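Asp/Glu-specific dipeptidyl-peptidase (Flavobacterium psychrophilum, PDB 5JXF) removes dipeptides from the N-terminus of oligopeptides as a serine-type peptidase, with strict specificity for aspartate or glutamate at the P1 position. Local coordinates at residues A[628-641]-A[708-720]. Sequence-based numbering, arbitrary orientation.
Sequences KLIDLYNNKDYGQY and FIVDKFAGAKHLI
Phe708 drives its ring into the bend where helix 628-635 gives way to the loop leading to Tyr641. With CG anti to the backbone N (chi1 175°), the ring is met around its rim: CZ touches Leu632 CB at 3.8 Å, CE2 reaches Leu629 CD1, and CE1 lies 3.2 Å from Asp637 O in the ring plane. Tyr638 turns an edge toward the Phe708 face in an offset edge-to-face pair, planes 72° apart. Tyr641 lays one face over the backbone N of Phe708; Gln640 CG lies over the rim of the opposite face. Tyr641 OH hydrogen-bonds to Asp711 OD2, at a doubtfully short 2.4 Å; Lys717 NZ salt-bridges the same oxygen at 2.5 Å. A phenylalanine in place of Tyr641 would probably keep the ring packing but leave that buried oxygen without its hydroxyl donor. Bends in Lys712 lay CD and CE against the Asp637 carboxylate, yet NZ stays 4.5 Å from Asp637 OD1, beyond a salt bridge. Lys628 CB and CG run along the CD1-CE1 bond of Phe713, CB 3.5 Å from CE1, and Lys628 NZ hydrogen-bonds to Lys712 O (2.9 Å) in the carbonyl plane. The axes of 628-635 and 708-713 run at 87°, 11.0 Å apart at closest. A Schellman motif at Lys636 thus ends a helix packed across the one following strand 698-702, consistent with the C-terminal helix of chymotrypsin-like proteases, away from the catalytic site.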
# COMPACT_ATOMS: atom_id res chain seq x y z
N LYS A 628 8.18 6.16 -25.64
CA LYS A 628 8.55 7.56 -25.84
C LYS A 628 8.61 8.33 -24.51
O LYS A 628 9.44 9.22 -24.34
CB LYS A 628 7.55 8.22 -26.80
CG LYS A 628 7.69 9.73 -27.01
CD LYS A 628 9.02 10.09 -27.62
CE LYS A 628 9.24 11.60 -27.71
NZ LYS A 628 8.49 12.23 -28.82
N LEU A 629 7.73 7.98 -23.58
CA LEU A 629 7.71 8.67 -22.29
C LEU A 629 8.93 8.29 -21.46
O LEU A 629 9.50 9.13 -20.79
CB LEU A 629 6.43 8.34 -21.52
CG LEU A 629 6.28 9.12 -20.21
CD1 LEU A 629 6.60 10.60 -20.41
CD2 LEU A 629 4.89 8.96 -19.64
N ILE A 630 9.29 7.02 -21.50
CA ILE A 630 10.49 6.56 -20.80
C ILE A 630 11.74 7.27 -21.31
O ILE A 630 12.58 7.69 -20.51
CB ILE A 630 10.66 5.03 -20.91
CG1 ILE A 630 9.51 4.34 -20.17
CG2 ILE A 630 12.04 4.57 -20.37
CD1 ILE A 630 9.65 2.85 -20.02
N ASP A 631 11.86 7.41 -22.63
CA ASP A 631 12.95 8.19 -23.24
C ASP A 631 12.98 9.63 -22.78
O ASP A 631 14.05 10.17 -22.50
CB ASP A 631 12.85 8.20 -24.77
CG ASP A 631 13.46 7.00 -25.41
OD1 ASP A 631 14.18 6.25 -24.70
OD2 ASP A 631 13.25 6.81 -26.63
N LEU A 632 11.80 10.26 -22.74
CA LEU A 632 11.72 11.65 -22.35
C LEU A 632 12.17 11.79 -20.91
O LEU A 632 12.87 12.74 -20.57
CB LEU A 632 10.28 12.20 -22.53
CG LEU A 632 9.90 12.38 -24.00
CD1 LEU A 632 8.38 12.51 -24.16
CD2 LEU A 632 10.62 13.58 -24.61
N TYR A 633 11.76 10.84 -20.07
CA TYR A 633 12.17 10.82 -18.67
C TYR A 633 13.69 10.68 -18.57
O TYR A 633 14.33 11.40 -17.81
CB TYR A 633 11.50 9.69 -17.90
CG TYR A 633 12.03 9.51 -16.48
CD1 TYR A 633 11.79 10.47 -15.49
CD2 TYR A 633 12.81 8.41 -16.14
CE1 TYR A 633 12.29 10.31 -14.19
CE2 TYR A 633 13.31 8.24 -14.84
CZ TYR A 633 13.05 9.19 -13.88
OH TYR A 633 13.53 9.03 -12.60
N ASN A 634 14.25 9.76 -19.35
CA ASN A 634 15.70 9.50 -19.29
C ASN A 634 16.51 10.68 -19.79
O ASN A 634 17.61 10.92 -19.31
CB ASN A 634 16.07 8.25 -20.10
CG ASN A 634 15.73 6.95 -19.39
OD1 ASN A 634 15.69 6.87 -18.15
ND2 ASN A 634 15.53 5.90 -20.18
N ASN A 635 15.97 11.41 -20.77
CA ASN A 635 16.59 12.63 -21.27
C ASN A 635 16.27 13.86 -20.43
O ASN A 635 16.93 14.89 -20.56
CB ASN A 635 16.16 12.90 -22.71
CG ASN A 635 17.03 12.20 -23.73
OD1 ASN A 635 17.51 11.09 -23.49
ND2 ASN A 635 17.24 12.84 -24.87
N LYS A 636 15.23 13.76 -19.60
CA LYS A 636 14.75 14.89 -18.80
C LYS A 636 14.42 16.06 -19.72
O LYS A 636 14.59 17.23 -19.38
CB LYS A 636 15.79 15.29 -17.75
CG LYS A 636 16.17 14.17 -16.79
CD LYS A 636 15.08 13.90 -15.76
CE LYS A 636 15.44 12.69 -14.89
NZ LYS A 636 15.38 11.44 -15.69
N ASP A 637 13.95 15.70 -20.91
CA ASP A 637 13.57 16.66 -21.93
C ASP A 637 12.18 17.22 -21.60
O ASP A 637 11.16 16.77 -22.15
CB ASP A 637 13.60 15.99 -23.30
CG ASP A 637 13.35 16.95 -24.43
OD1 ASP A 637 13.41 18.19 -24.21
OD2 ASP A 637 13.13 16.46 -25.55
N TYR A 638 12.15 18.20 -20.70
CA TYR A 638 10.89 18.71 -20.15
C TYR A 638 10.53 20.06 -20.74
O TYR A 638 9.37 20.47 -20.69
CB TYR A 638 10.98 18.81 -18.63
CG TYR A 638 11.16 17.47 -17.94
CD1 TYR A 638 10.68 16.30 -18.53
CD2 TYR A 638 11.82 17.36 -16.73
CE1 TYR A 638 10.84 15.09 -17.93
CE2 TYR A 638 11.98 16.14 -16.11
CZ TYR A 638 11.50 15.00 -16.72
OH TYR A 638 11.63 13.77 -16.14
N GLY A 639 11.54 20.74 -21.29
CA GLY A 639 11.38 22.08 -21.82
C GLY A 639 10.76 23.03 -20.81
O GLY A 639 11.01 22.92 -19.60
N GLN A 640 9.92 23.93 -21.31
CA GLN A 640 9.30 24.94 -20.46
C GLN A 640 8.27 24.37 -19.50
O GLN A 640 7.65 25.11 -18.74
CB GLN A 640 8.63 26.02 -21.30
CG GLN A 640 7.45 25.53 -22.12
CD GLN A 640 6.85 26.64 -22.95
OE1 GLN A 640 7.29 27.79 -22.86
NE2 GLN A 640 5.86 26.31 -23.79
N TYR A 641 8.08 23.05 -19.54
CA TYR A 641 7.12 22.43 -18.64
C TYR A 641 7.77 21.88 -17.37
O TYR A 641 7.08 21.44 -16.46
CB TYR A 641 6.38 21.31 -19.36
CG TYR A 641 5.94 21.73 -20.72
CD1 TYR A 641 5.00 22.74 -20.89
CD2 TYR A 641 6.49 21.14 -21.84
CE1 TYR A 641 4.61 23.14 -22.15
CE2 TYR A 641 6.11 21.53 -23.10
CZ TYR A 641 5.17 22.53 -23.25
OH TYR A 641 4.79 22.90 -24.51
N PHE A 708 3.02 19.09 -21.61
CA PHE A 708 4.14 18.18 -21.88
C PHE A 708 3.71 16.99 -22.74
O PHE A 708 4.39 16.62 -23.70
CB PHE A 708 4.77 17.68 -20.57
CG PHE A 708 5.85 16.66 -20.77
CD1 PHE A 708 7.16 17.05 -21.04
CD2 PHE A 708 5.57 15.31 -20.68
CE1 PHE A 708 8.16 16.10 -21.22
CE2 PHE A 708 6.57 14.35 -20.85
CZ PHE A 708 7.87 14.75 -21.12
N ILE A 709 2.59 16.37 -22.41
CA ILE A 709 2.17 15.19 -23.14
C ILE A 709 1.71 15.59 -24.56
O ILE A 709 2.09 14.95 -25.54
CB ILE A 709 1.07 14.45 -22.40
CG1 ILE A 709 1.64 13.83 -21.13
CG2 ILE A 709 0.46 13.38 -23.29
CD1 ILE A 709 2.56 12.64 -21.41
N VAL A 710 0.92 16.65 -24.66
CA VAL A 710 0.51 17.18 -25.96
C VAL A 710 1.73 17.49 -26.84
O VAL A 710 1.77 17.19 -28.05
CB VAL A 710 -0.34 18.46 -25.79
CG1 VAL A 710 -0.63 19.07 -27.14
CG2 VAL A 710 -1.61 18.15 -25.01
N ASP A 711 2.73 18.07 -26.20
CA ASP A 711 3.86 18.64 -26.91
C ASP A 711 5.01 17.64 -27.11
O ASP A 711 5.27 17.21 -28.24
CB ASP A 711 4.35 19.86 -26.14
CG ASP A 711 5.44 20.61 -26.85
OD1 ASP A 711 6.00 20.09 -27.83
OD2 ASP A 711 5.73 21.75 -26.42
N LYS A 712 5.72 17.32 -26.03
CA LYS A 712 6.94 16.51 -26.16
C LYS A 712 6.63 15.09 -26.58
O LYS A 712 7.40 14.48 -27.32
CB LYS A 712 7.72 16.51 -24.84
CG LYS A 712 8.45 17.81 -24.56
CD LYS A 712 9.69 17.94 -25.46
CE LYS A 712 10.48 19.18 -25.11
NZ LYS A 712 9.55 20.35 -25.01
N PHE A 713 5.50 14.56 -26.13
CA PHE A 713 5.18 13.16 -26.38
C PHE A 713 4.49 12.99 -27.74
O PHE A 713 4.92 12.17 -28.55
CB PHE A 713 4.31 12.60 -25.25
CG PHE A 713 3.95 11.14 -25.42
CD1 PHE A 713 4.83 10.14 -25.05
CD2 PHE A 713 2.71 10.78 -25.96
CE1 PHE A 713 4.49 8.80 -25.21
CE2 PHE A 713 2.37 9.44 -26.13
CZ PHE A 713 3.26 8.45 -25.74
N ALA A 714 3.44 13.76 -27.99
CA ALA A 714 2.65 13.56 -29.20
C ALA A 714 3.14 14.41 -30.37
O ALA A 714 2.90 14.06 -31.52
CB ALA A 714 1.15 13.84 -28.93
N GLY A 715 3.82 15.51 -30.08
CA GLY A 715 4.32 16.39 -31.12
C GLY A 715 3.20 17.26 -31.66
O GLY A 715 3.24 17.71 -32.81
N ALA A 716 2.20 17.50 -30.82
CA ALA A 716 1.02 18.27 -31.22
C ALA A 716 1.13 19.72 -30.77
O ALA A 716 0.16 20.28 -30.28
CB ALA A 716 -0.26 17.65 -30.67
N LYS A 717 2.32 20.30 -30.93
CA LYS A 717 2.57 21.70 -30.59
C LYS A 717 1.54 22.67 -31.18
O LYS A 717 1.27 23.73 -30.59
CB LYS A 717 3.97 22.10 -31.06
CG LYS A 717 4.53 23.36 -30.41
CD LYS A 717 5.47 23.01 -29.25
CE LYS A 717 6.03 24.25 -28.55
NZ LYS A 717 5.79 24.21 -27.08
N HIS A 718 0.96 22.33 -32.32
CA HIS A 718 0.01 23.23 -33.00
C HIS A 718 -1.22 23.48 -32.12
O HIS A 718 -1.77 24.57 -32.13
CB HIS A 718 -0.41 22.67 -34.36
CG HIS A 718 -1.14 21.36 -34.28
ND1 HIS A 718 -0.51 20.18 -33.94
CD2 HIS A 718 -2.44 21.06 -34.49
CE1 HIS A 718 -1.40 19.20 -33.95
NE2 HIS A 718 -2.58 19.71 -34.27
N LEU A 719 -1.62 22.49 -31.33
CA LEU A 719 -2.73 22.70 -30.41
C LEU A 719 -2.33 23.67 -29.31
O LEU A 719 -3.16 24.43 -28.81
CB LEU A 719 -3.21 21.39 -29.82
CG LEU A 719 -3.60 20.36 -30.87
CD1 LEU A 719 -3.93 19.04 -30.19
CD2 LEU A 719 -4.78 20.87 -31.71
N ILE A 720 -1.05 23.67 -28.95
CA ILE A 720 -0.58 24.58 -27.92
C ILE A 720 -0.54 26.02 -28.42
O ILE A 720 -0.87 26.95 -27.69
CB ILE A 720 0.82 24.18 -27.43
CG1 ILE A 720 0.77 22.77 -26.85
CG2 ILE A 720 1.34 25.20 -26.40
CD1 ILE A 720 1.95 22.43 -26.01
O HOH W 1 5.08 27.31 -26.41